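PDB 3AIN: 303aa long hypothetical esterase from Sulfolobus tokodaii, which probably hydrolyses carboxylic esters, as a thermostable carboxylesterase of the hormone-sensitive-lipase-like group of alpha/beta hydrolases that forms a dimer. Local coordinates for residues T57-V62 with Y109-R114; C120-I125 with K318-K323; D146-V151 with E186-K191; A199-L204 with S243-D248. The protein carries 1 engineered substitution. One frame throughout, in Å; residues are numbered along the deposited sequence.

Contact 1: T57-V62 with Y109-R114. With PO4 (phosphate ion), chain F.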
# COMPACT_ATOMS: atom_id res chain seq x y z
N THR A 57 -4.70 22.69 -7.13
CA THR A 57 -4.65 21.57 -6.20
C THR A 57 -4.67 22.09 -4.77
O THR A 57 -3.88 22.90 -4.42
CB THR A 57 -3.37 20.81 -6.36
OG1 THR A 57 -3.26 20.29 -7.69
CG2 THR A 57 -3.32 19.71 -5.38
N PRO A 58 -5.58 21.62 -3.92
CA PRO A 58 -5.66 22.20 -2.57
C PRO A 58 -4.42 21.97 -1.78
O PRO A 58 -3.83 20.94 -1.88
CB PRO A 58 -6.83 21.49 -1.95
CG PRO A 58 -7.66 21.08 -3.08
CD PRO A 58 -6.69 20.69 -4.17
N ARG A 59 -4.03 22.98 -1.03
CA ARG A 59 -2.87 22.90 -0.14
C ARG A 59 -3.36 22.68 1.28
O ARG A 59 -4.01 23.57 1.85
CB ARG A 59 -2.04 24.19 -0.22
CG ARG A 59 -1.22 24.30 -1.51
CD ARG A 59 -0.68 25.71 -1.75
NE ARG A 59 0.41 25.73 -2.73
CZ ARG A 59 0.23 25.65 -4.05
NH1 ARG A 59 -0.98 25.47 -4.54
NH2 ARG A 59 1.28 25.57 -4.86
N GLU A 60 -3.18 21.47 1.80
CA GLU A 60 -3.53 21.15 3.19
C GLU A 60 -2.81 22.08 4.14
O GLU A 60 -1.60 22.29 4.02
CB GLU A 60 -3.18 19.69 3.52
CG GLU A 60 -4.03 18.68 2.77
CD GLU A 60 -3.71 17.24 3.09
OE1 GLU A 60 -2.99 16.97 4.09
OE2 GLU A 60 -4.37 16.37 2.49
N GLU A 61 -3.51 22.51 5.19
CA GLU A 61 -2.86 23.20 6.29
C GLU A 61 -1.86 22.27 6.96
O GLU A 61 -2.15 21.11 7.24
CB GLU A 61 -3.92 23.64 7.32
CG GLU A 61 -3.49 24.80 8.19
CD GLU A 61 -4.65 25.39 8.98
OE1 GLU A 61 -5.70 25.71 8.37
OE2 GLU A 61 -4.54 25.46 10.22
N VAL A 62 -0.70 22.81 7.31
CA VAL A 62 0.23 22.07 8.16
C VAL A 62 0.52 22.89 9.42
O VAL A 62 -0.22 23.83 9.72
CB VAL A 62 1.55 21.71 7.40
CG1 VAL A 62 1.24 20.74 6.24
CG2 VAL A 62 2.24 22.96 6.88
N TYR A 109 5.48 21.51 -6.20
CA TYR A 109 5.40 20.32 -5.35
C TYR A 109 4.89 20.63 -3.95
O TYR A 109 4.70 19.73 -3.11
CB TYR A 109 6.76 19.61 -5.31
CG TYR A 109 6.86 18.55 -6.39
CD1 TYR A 109 6.75 17.20 -6.07
CD2 TYR A 109 6.99 18.92 -7.74
CE1 TYR A 109 6.71 16.25 -7.06
CE2 TYR A 109 7.05 17.96 -8.74
CZ TYR A 109 6.96 16.62 -8.39
OH TYR A 109 7.02 15.66 -9.39
N ASP A 110 4.48 21.88 -3.74
CA ASP A 110 4.02 22.30 -2.40
C ASP A 110 2.76 21.54 -1.90
O ASP A 110 2.72 21.09 -0.76
CB ASP A 110 3.83 23.83 -2.37
CG ASP A 110 3.50 24.35 -0.98
OD1 ASP A 110 4.45 24.57 -0.18
OD2 ASP A 110 2.31 24.63 -0.73
N PRO A 111 1.75 21.34 -2.77
CA PRO A 111 0.58 20.59 -2.30
C PRO A 111 0.93 19.16 -1.90
O PRO A 111 0.45 18.66 -0.88
CB PRO A 111 -0.35 20.58 -3.51
CG PRO A 111 0.03 21.82 -4.26
CD PRO A 111 1.54 21.94 -4.09
N LEU A 112 1.73 18.49 -2.73
CA LEU A 112 2.12 17.12 -2.38
C LEU A 112 2.94 17.06 -1.09
O LEU A 112 2.70 16.21 -0.25
CB LEU A 112 2.89 16.48 -3.54
CG LEU A 112 3.45 15.09 -3.21
CD1 LEU A 112 2.30 14.10 -2.90
CD2 LEU A 112 4.29 14.56 -4.40
N CYS A 113 3.90 17.97 -0.90
CA CYS A 113 4.69 17.93 0.34
C CYS A 113 3.85 18.23 1.59
O CYS A 113 4.10 17.65 2.63
CB CYS A 113 5.89 18.87 0.27
SG CYS A 113 7.17 18.27 -0.89
N ARG A 114 2.86 19.11 1.47
CA ARG A 114 1.93 19.32 2.61
C ARG A 114 1.17 18.04 2.92
O ARG A 114 1.07 17.63 4.09
CB ARG A 114 0.95 20.46 2.32
CG ARG A 114 1.62 21.83 2.25
CD ARG A 114 0.64 22.81 1.58
NE ARG A 114 1.09 24.20 1.62
CZ ARG A 114 0.76 25.05 2.59
NH1 ARG A 114 0.02 24.64 3.62
NH2 ARG A 114 1.22 26.29 2.57
P PO4 F . 6.55 14.33 -13.15
O1 PO4 F . 6.43 13.07 -12.32
O2 PO4 F . 6.59 15.58 -12.29
O3 PO4 F . 5.38 14.41 -14.10
O4 PO4 F . 7.85 14.24 -13.94
O HOH W 1 -1.94 19.48 0.12
O HOH W 2 -0.31 25.62 6.62
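Charge pairing joins Arg59 to Asp110, whose OD2 serves two arginines at once. Across the contact Arg59 NE reaches this oxygen at 3.0 Å in a weak, bent hydrogen bond that is also a salt bridge, the guanidinium and carboxylate planes lying 18° apart. Within the helix Arg114 NE donates to the same oxygen at 2.7 Å, from the syn side but out of the carboxylate plane. The three residues thus form a salt-bridge network, and the shared carboxylate probably offsets the like charges of the two guanidinium groups. Asp110 OD1 turns instead to Tyr82 and Arg80, while Arg59 NH2 is held by Ser54.

Among the hydrogen bonds to backbone atoms, Arg114 NH1 donates to Glu60 O over 2.9 Å, in the guanidinium plane yet above the carbonyl plane. One water ties Pro58 O and Glu60 N to Pro111 O; another links Val62 N with Arg114 NH1.

In alpha/beta-hydrolase terms, the loop between helix 43-54 and strand 64-71 lies here along the first turn of helix 110-120. Tyr109 is the N-cap of that helix, and its OH lies 2.9 Å from O2 of a phosphate ion, probably from the crystallisation liquor; the same hydroxyl is hydrogen-bonded to Asp169.

Packing fills the rest. Pro111 CG sits over the centre of the Arg59 guanidinium, 3.7 Å above its plane, and Thr57 CG2 meets Pro111 CB at 3.6 Å. The extended Arg114 chain brings CD to 3.5 Å from Arg59 CB.

Contact 2: C120-I125 with K318-K323; sequences CQCVTI and KVFYGK
Tyr321 meets Gln121 through a single short hydrogen bond: its OH donates to the backbone O of Gln121 over 2.6 Å. The phenol arrives 20° off the carbonyl plane, with a C=O...donor angle of 143°. Beside this bond the carbonyl of Cys120 approaches the ring at its edge, in the ring plane, its O 3.8 Å from Tyr321 CE2. Cys122 supplies the apolar part, its CB lying 4.0 Å from Phe320 CE2; the same CB also makes a van der Waals contact with Tyr321 OH at 3.9 Å.

The next shell fixes these groups. With CG anti to its carbonyl carbon (chi1 -51°), Tyr321 sends its ring from the last turn of helix 303-321 toward the 120-125 backbone, and CB of the preceding Phe320 covers one ring face, 3.7 Å above its centre. On the other segment Gln121, with positive phi, is the first residue beyond helix 110-120, and the Cys120-Cys122 disulfide spans it, closing a small ring through the two side chains and the backbone between them just where the chain turns into strand 123-127 of the central alpha/beta-hydrolase sheet.

Farther out, Tyr162 meets the Tyr321 ring edge-to-face, and Gly91 N is hydrogen-bonded to the same hydroxyl. Lys318 forms salt bridges with Glu303 and Asp307 of the second subunit, so this helix end also belongs to the dimer interface.

The phenol oxygen therefore both gives and receives a hydrogen bond, linking the C-terminal helix to two backbone sites while the disulfide limits the freedom of its acceptor loop.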
# COMPACT_ATOMS: atom_id res chain seq x y z
N CYS A 120 2.65 11.58 7.21
CA CYS A 120 3.77 10.99 8.00
C CYS A 120 3.90 11.59 9.40
O CYS A 120 4.66 11.05 10.20
CB CYS A 120 5.16 11.04 7.33
SG CYS A 120 5.87 12.67 6.85
N GLN A 121 3.22 12.70 9.65
CA GLN A 121 3.40 13.48 10.89
C GLN A 121 4.87 13.68 11.19
O GLN A 121 5.36 13.44 12.31
CB GLN A 121 2.66 12.83 12.04
CG GLN A 121 1.18 12.73 11.71
CD GLN A 121 0.33 12.37 12.89
OE1 GLN A 121 0.69 11.50 13.67
NE2 GLN A 121 -0.89 12.90 12.91
N CYS A 122 5.55 14.20 10.19
CA CYS A 122 6.98 14.31 10.24
C CYS A 122 7.37 15.63 9.57
O CYS A 122 6.52 16.28 8.97
CB CYS A 122 7.60 13.09 9.59
SG CYS A 122 7.68 13.20 7.81
N VAL A 123 8.53 16.16 9.93
CA VAL A 123 9.02 17.35 9.23
C VAL A 123 9.44 16.90 7.84
O VAL A 123 10.16 15.93 7.69
CB VAL A 123 10.24 17.95 9.95
CG1 VAL A 123 10.86 19.08 9.14
CG2 VAL A 123 9.80 18.44 11.32
N THR A 124 8.98 17.63 6.84
CA THR A 124 9.39 17.35 5.46
C THR A 124 10.19 18.53 4.97
O THR A 124 9.77 19.68 5.10
CB THR A 124 8.15 17.16 4.58
OG1 THR A 124 7.40 16.05 5.10
CG2 THR A 124 8.56 16.84 3.12
N ILE A 125 11.31 18.23 4.32
CA ILE A 125 12.16 19.26 3.77
C ILE A 125 12.33 19.06 2.28
O ILE A 125 13.00 18.13 1.82
CB ILE A 125 13.53 19.32 4.46
CG1 ILE A 125 13.30 19.59 5.96
CG2 ILE A 125 14.39 20.44 3.84
CD1 ILE A 125 14.61 19.70 6.76
N LYS A 318 5.73 4.43 11.35
CA LYS A 318 6.24 3.19 11.94
C LYS A 318 7.74 3.30 12.21
O LYS A 318 8.22 2.95 13.31
CB LYS A 318 5.94 1.99 11.01
CG LYS A 318 6.63 0.69 11.40
CD LYS A 318 6.50 -0.38 10.29
CE LYS A 318 7.51 -0.11 9.15
NZ LYS A 318 7.59 -1.25 8.18
N VAL A 319 8.51 3.64 11.18
CA VAL A 319 9.97 3.66 11.35
C VAL A 319 10.45 4.76 12.30
O VAL A 319 11.39 4.53 13.05
CB VAL A 319 10.75 3.70 10.00
CG1 VAL A 319 10.73 5.10 9.40
CG2 VAL A 319 12.20 3.26 10.21
N PHE A 320 9.81 5.92 12.29
CA PHE A 320 10.25 7.05 13.14
C PHE A 320 9.76 6.85 14.57
O PHE A 320 10.51 7.04 15.53
CB PHE A 320 9.72 8.39 12.63
CG PHE A 320 10.42 8.89 11.39
CD1 PHE A 320 11.80 8.80 11.26
CD2 PHE A 320 9.70 9.62 10.44
CE1 PHE A 320 12.43 9.28 10.10
CE2 PHE A 320 10.35 10.17 9.33
CZ PHE A 320 11.70 10.00 9.17
N TYR A 321 8.50 6.44 14.72
CA TYR A 321 7.81 6.58 16.00
C TYR A 321 7.42 5.24 16.65
O TYR A 321 6.98 5.22 17.79
CB TYR A 321 6.60 7.49 15.90
CG TYR A 321 6.86 8.83 15.27
CD1 TYR A 321 7.85 9.68 15.75
CD2 TYR A 321 6.15 9.22 14.14
CE1 TYR A 321 8.09 10.91 15.14
CE2 TYR A 321 6.34 10.49 13.56
CZ TYR A 321 7.37 11.29 14.01
OH TYR A 321 7.51 12.56 13.49
N GLY A 322 7.52 4.15 15.89
CA GLY A 322 7.01 2.86 16.35
C GLY A 322 5.49 2.76 16.28
O GLY A 322 4.90 1.78 16.76
N LYS A 323 4.85 3.71 15.59
CA LYS A 323 3.39 3.75 15.50
C LYS A 323 2.84 2.94 14.32
O LYS A 323 3.09 1.74 14.17
CB LYS A 323 2.90 5.20 15.40
CG LYS A 323 2.95 5.96 16.71
CD LYS A 323 1.65 6.72 16.95
CE LYS A 323 1.76 7.65 18.15
NZ LYS A 323 2.85 8.65 17.96
OXT LYS A 323 2.10 3.48 13.49

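Contact 3: D146-V151 with E186-K191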
# COMPACT_ATOMS: atom_id res chain seq x y z
N ASP A 146 24.21 17.11 -0.74
CA ASP A 146 24.67 18.22 0.14
C ASP A 146 23.51 18.61 1.07
O ASP A 146 23.72 18.86 2.26
CB ASP A 146 25.07 19.45 -0.69
CG ASP A 146 26.44 19.29 -1.36
OD1 ASP A 146 27.14 18.29 -1.10
OD2 ASP A 146 26.78 20.16 -2.18
N ALA A 147 22.30 18.69 0.53
CA ALA A 147 21.12 18.99 1.38
C ALA A 147 20.89 17.91 2.43
O ALA A 147 20.60 18.23 3.59
CB ALA A 147 19.84 19.19 0.49
N LEU A 148 20.98 16.64 2.06
CA LEU A 148 20.77 15.61 3.04
C LEU A 148 21.80 15.68 4.17
O LEU A 148 21.49 15.61 5.26
CB LEU A 148 20.81 14.24 2.40
CG LEU A 148 20.63 13.00 3.25
CD1 LEU A 148 21.86 12.78 3.97
CD2 LEU A 148 19.51 13.11 4.19
N LYS A 149 23.05 15.81 3.80
CA LYS A 149 24.11 15.85 4.77
C LYS A 149 23.93 17.03 5.71
O LYS A 149 24.08 16.91 6.84
CB LYS A 149 25.47 15.92 4.09
CG LYS A 149 26.66 16.06 5.00
CD LYS A 149 27.95 16.08 4.14
CE LYS A 149 28.19 17.39 3.32
NZ LYS A 149 28.03 17.47 1.78
N TRP A 150 23.60 18.18 5.17
CA TRP A 150 23.32 19.32 6.01
C TRP A 150 22.14 19.04 6.94
O TRP A 150 22.17 19.36 8.09
CB TRP A 150 23.10 20.59 5.18
CG TRP A 150 22.90 21.84 5.99
CD1 TRP A 150 23.86 22.74 6.36
CD2 TRP A 150 21.67 22.34 6.52
NE1 TRP A 150 23.30 23.76 7.08
CE2 TRP A 150 21.97 23.52 7.21
CE3 TRP A 150 20.38 21.88 6.53
CZ2 TRP A 150 21.01 24.24 7.85
CZ3 TRP A 150 19.44 22.60 7.16
CH2 TRP A 150 19.75 23.78 7.80
N VAL A 151 21.06 18.48 6.40
CA VAL A 151 19.94 18.18 7.28
C VAL A 151 20.32 17.20 8.40
O VAL A 151 19.92 17.37 9.55
CB VAL A 151 18.68 17.66 6.51
CG1 VAL A 151 17.61 17.20 7.49
CG2 VAL A 151 18.12 18.80 5.66
N GLU A 186 29.57 7.65 3.41
CA GLU A 186 30.03 8.63 4.39
C GLU A 186 29.59 8.32 5.82
O GLU A 186 29.48 9.23 6.63
CB GLU A 186 29.52 10.03 4.03
CG GLU A 186 29.78 10.42 2.60
CD GLU A 186 30.54 11.72 2.49
OE1 GLU A 186 30.45 12.54 3.42
OE2 GLU A 186 31.14 11.95 1.42
N ASN A 187 29.19 7.07 6.06
CA ASN A 187 28.65 6.64 7.35
C ASN A 187 27.49 7.48 7.90
O ASN A 187 27.38 7.68 9.11
CB ASN A 187 29.76 6.48 8.41
CG ASN A 187 29.46 5.36 9.41
OD1 ASN A 187 30.10 5.25 10.45
ND2 ASN A 187 28.42 4.58 9.12
N ILE A 188 26.63 7.97 7.02
CA ILE A 188 25.44 8.69 7.44
C ILE A 188 24.31 7.68 7.48
O ILE A 188 24.13 6.95 6.51
CB ILE A 188 25.07 9.79 6.43
CG1 ILE A 188 26.11 10.91 6.49
CG2 ILE A 188 23.64 10.29 6.66
CD1 ILE A 188 26.01 11.86 5.30
N LYS A 189 23.72 7.50 8.66
CA LYS A 189 22.81 6.39 8.90
C LYS A 189 21.38 6.88 8.81
O LYS A 189 20.83 7.40 9.77
CB LYS A 189 23.06 5.79 10.30
CG LYS A 189 24.41 5.10 10.44
CD LYS A 189 25.00 5.28 11.83
CE LYS A 189 26.51 5.12 11.81
NZ LYS A 189 26.98 4.13 12.82
N LEU A 190 20.76 6.67 7.64
CA LEU A 190 19.37 7.05 7.43
C LEU A 190 18.42 5.96 7.91
O LEU A 190 18.73 4.77 7.81
CB LEU A 190 19.16 7.26 5.93
CG LEU A 190 20.12 8.24 5.27
CD1 LEU A 190 19.84 8.27 3.75
CD2 LEU A 190 19.89 9.61 5.88
N LYS A 191 17.19 6.37 8.23
CA LYS A 191 16.19 5.45 8.77
C LYS A 191 15.50 4.68 7.65
O LYS A 191 15.04 3.57 7.87
CB LYS A 191 15.14 6.20 9.58
CG LYS A 191 15.63 6.73 10.95
CD LYS A 191 16.50 5.72 11.66
CE LYS A 191 17.14 6.35 12.90
NZ LYS A 191 16.34 6.05 14.11
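Leu148 and Ile188 meet tip to tip in a contact without a single hydrogen bond between its segments, even though charged side chains stand at its margin. It belongs to the alpha/beta-hydrolase layer of helices over the central sheet: helix 139-153 lies against the connection that leads from helix 171-185 into strand 192-196. That connection begins with a Schellman motif, in which Asn187, with positive phi, is the C-prime residue, and the chain then turns Ile188 toward the neighbouring helix.

The apolar centre is built on the two branches of Leu148. CD1 approaches Ile188 CG2 at 4.1 Å and also borders Leu190 CD2, which Leu148 CD2 meets at 3.9 Å, the two leucines crossing at a slant. Leu148 has its CG anti to the backbone N (chi1 180°), which carries both methyls out from the helix to the pair of loop residues. Ser183 of helix 171-185 touches all three side chains, and Leu148 also reaches Val94 and Tyr96 of the sheet.

Toward solvent the aliphatic part of Lys149 completes the packing, CG lying 4.3 Å from Ile188 CD1. The ammonium of Lys149 bends back along its own helix to Asp146, with NZ 3.1 Å from OD1 in a salt bridge. Glu186 OE1 touches Lys149 CD at 4.4 Å but stays 5.7 Å from Lys149 NZ, so any attraction between the charges is probably weaker than a salt bridge.

Contact 4: A199-L204 with S243-D248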
# COMPACT_ATOMS: atom_id res chain seq x y z
N ALA A 199 13.21 6.41 -11.25
CA ALA A 199 14.08 6.06 -12.37
C ALA A 199 15.39 5.53 -11.79
O ALA A 199 16.07 6.22 -11.03
CB ALA A 199 14.35 7.31 -13.21
N VAL A 200 15.71 4.28 -12.11
CA VAL A 200 16.91 3.67 -11.56
C VAL A 200 17.94 3.20 -12.59
O VAL A 200 19.05 2.83 -12.22
CB VAL A 200 16.57 2.54 -10.58
CG1 VAL A 200 15.68 3.04 -9.44
CG2 VAL A 200 15.90 1.35 -11.31
N SER A 201 17.59 3.23 -13.88
CA SER A 201 18.53 2.79 -14.89
C SER A 201 18.19 3.41 -16.23
O SER A 201 17.02 3.44 -16.62
CB SER A 201 18.49 1.24 -14.99
OG SER A 201 19.51 0.74 -15.85
N PHE A 202 19.21 3.64 -17.05
CA PHE A 202 18.99 3.73 -18.49
C PHE A 202 18.41 2.41 -18.97
O PHE A 202 18.86 1.34 -18.56
CB PHE A 202 20.34 3.98 -19.18
CG PHE A 202 20.23 4.11 -20.67
CD1 PHE A 202 20.68 3.10 -21.50
CD2 PHE A 202 19.67 5.25 -21.24
CE1 PHE A 202 20.65 3.24 -22.89
CE2 PHE A 202 19.56 5.36 -22.63
CZ PHE A 202 19.98 4.32 -23.45
N ASP A 203 17.44 2.48 -19.85
CA ASP A 203 16.66 1.31 -20.22
C ASP A 203 16.27 1.29 -21.68
O ASP A 203 15.65 2.17 -22.13
CB ASP A 203 15.42 1.27 -19.31
CG ASP A 203 14.48 0.08 -19.55
OD1 ASP A 203 14.86 -0.84 -20.19
OD2 ASP A 203 13.38 0.15 -19.05
N LEU A 204 16.69 0.27 -22.40
CA LEU A 204 16.23 0.00 -23.75
C LEU A 204 15.62 -1.39 -23.89
O LEU A 204 15.35 -1.80 -24.94
CB LEU A 204 17.35 0.11 -24.78
CG LEU A 204 17.95 1.48 -24.93
CD1 LEU A 204 19.15 1.39 -25.87
CD2 LEU A 204 16.95 2.44 -25.49
N SER A 243 22.45 5.96 -12.77
CA SER A 243 21.72 4.68 -12.71
C SER A 243 22.06 3.93 -11.43
O SER A 243 22.97 3.12 -11.44
CB SER A 243 22.12 3.79 -13.91
OG SER A 243 21.70 4.37 -15.14
N PRO A 244 21.31 4.15 -10.35
CA PRO A 244 21.71 3.60 -9.06
C PRO A 244 21.62 2.07 -9.03
O PRO A 244 22.21 1.44 -8.16
CB PRO A 244 20.74 4.26 -8.05
CG PRO A 244 19.60 4.80 -8.92
CD PRO A 244 20.31 5.22 -10.19
N ILE A 245 20.89 1.47 -9.98
CA ILE A 245 20.91 -0.01 -10.06
C ILE A 245 22.35 -0.57 -10.15
O ILE A 245 22.60 -1.71 -9.76
CB ILE A 245 20.06 -0.55 -11.26
CG1 ILE A 245 19.72 -2.04 -11.03
CG2 ILE A 245 20.83 -0.40 -12.55
CD1 ILE A 245 18.56 -2.27 -10.08
N LEU A 246 23.27 0.22 -10.70
CA LEU A 246 24.67 -0.21 -10.87
C LEU A 246 25.41 -0.40 -9.54
O LEU A 246 26.48 -1.00 -9.50
CB LEU A 246 25.45 0.83 -11.70
CG LEU A 246 24.96 0.93 -13.15
CD1 LEU A 246 25.69 2.08 -13.86
CD2 LEU A 246 25.21 -0.42 -13.88
N ALA A 247 24.94 0.28 -8.50
CA ALA A 247 25.70 0.37 -7.25
C ALA A 247 25.57 -0.93 -6.46
O ALA A 247 24.62 -1.70 -6.66
CB ALA A 247 25.17 1.55 -6.40
N ASP A 248 26.49 -1.15 -5.52
CA ASP A 248 26.35 -2.18 -4.49
C ASP A 248 25.36 -1.69 -3.42
O ASP A 248 25.54 -0.61 -2.83
CB ASP A 248 27.74 -2.47 -3.89
CG ASP A 248 27.71 -3.36 -2.66
OD1 ASP A 248 26.63 -3.59 -2.09
OD2 ASP A 248 28.81 -3.67 -2.14
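Val200 and Pro244 set their side chains against each other, CB of the valine 4.1 Å from CG of the proline, where two loops of the alpha/beta-hydrolase fold come together. One runs from strand 192-196 to helix 207-212; the other, leading to strand 255-260, contains the short 3-10 segment 244-246. Each of these two side chains has a helix behind it: Tyr272 and Gln268 of helix 266-278 touch Val200, and Asn174, Val178 and Ile181 of helix 171-185 touch Pro244.

The carbonyl of Val200 points into the start of the 3-10 turn, and the side chains are arranged about it. Ile245 N donates to Val200 O over 3.2 Å in a nearly straight bond, with an N-H...O angle of 169°, the donor tilted 15° from the carbonyl plane. Pro244 CD lies 3.4 Å from the same oxygen, and its imide nitrogen, having no hydrogen, can offer only contact.

In Ile245, with CG1 anti to the backbone N (chi1 -161°), CG2 lies between the N and the carbonyl carbon and so faces Val200 O and Ser201. The methyl lies 3.7 Å from Ser201 OG, a hydroxyl engaged within its own loop by donating to Phe202 O at 2.9 Å. This bond uses the hydroxyl's proton within the loop while an apolar methyl lies beside the oxygen.

Ser243, just ahead of the 3-10 turn, reaches over to the first loop. Its OG stands 3.6 Å from Ser201 CA and 3.2 Å from Phe202 N.

In the fold
The four contacts join loops, helices and strands of one alpha/beta-hydrolase fold. Contacts 1 and 2 follow each other along the chain through helix 110-120 and strand 123-127, with centres 17 Å apart. Contacts 2 and 3 also have centres 17 Å apart, and they touch: Ile125 CD1 lies 3.8 Å from Val151 CG2, and Val319 CG2 3.7 Å from Lys191 O. Contact 4 is on the opposite side of the chain's centre from contacts 1 and 2, its centre about 31 Å from that of contact 1. Contacts 1 and 4 each come near the probable catalytic region: Tyr109 OH is hydrogen-bonded to Asp169, beside Ser170 of the likely nucleophile elbow, and Ala199 lies near that elbow without touching it.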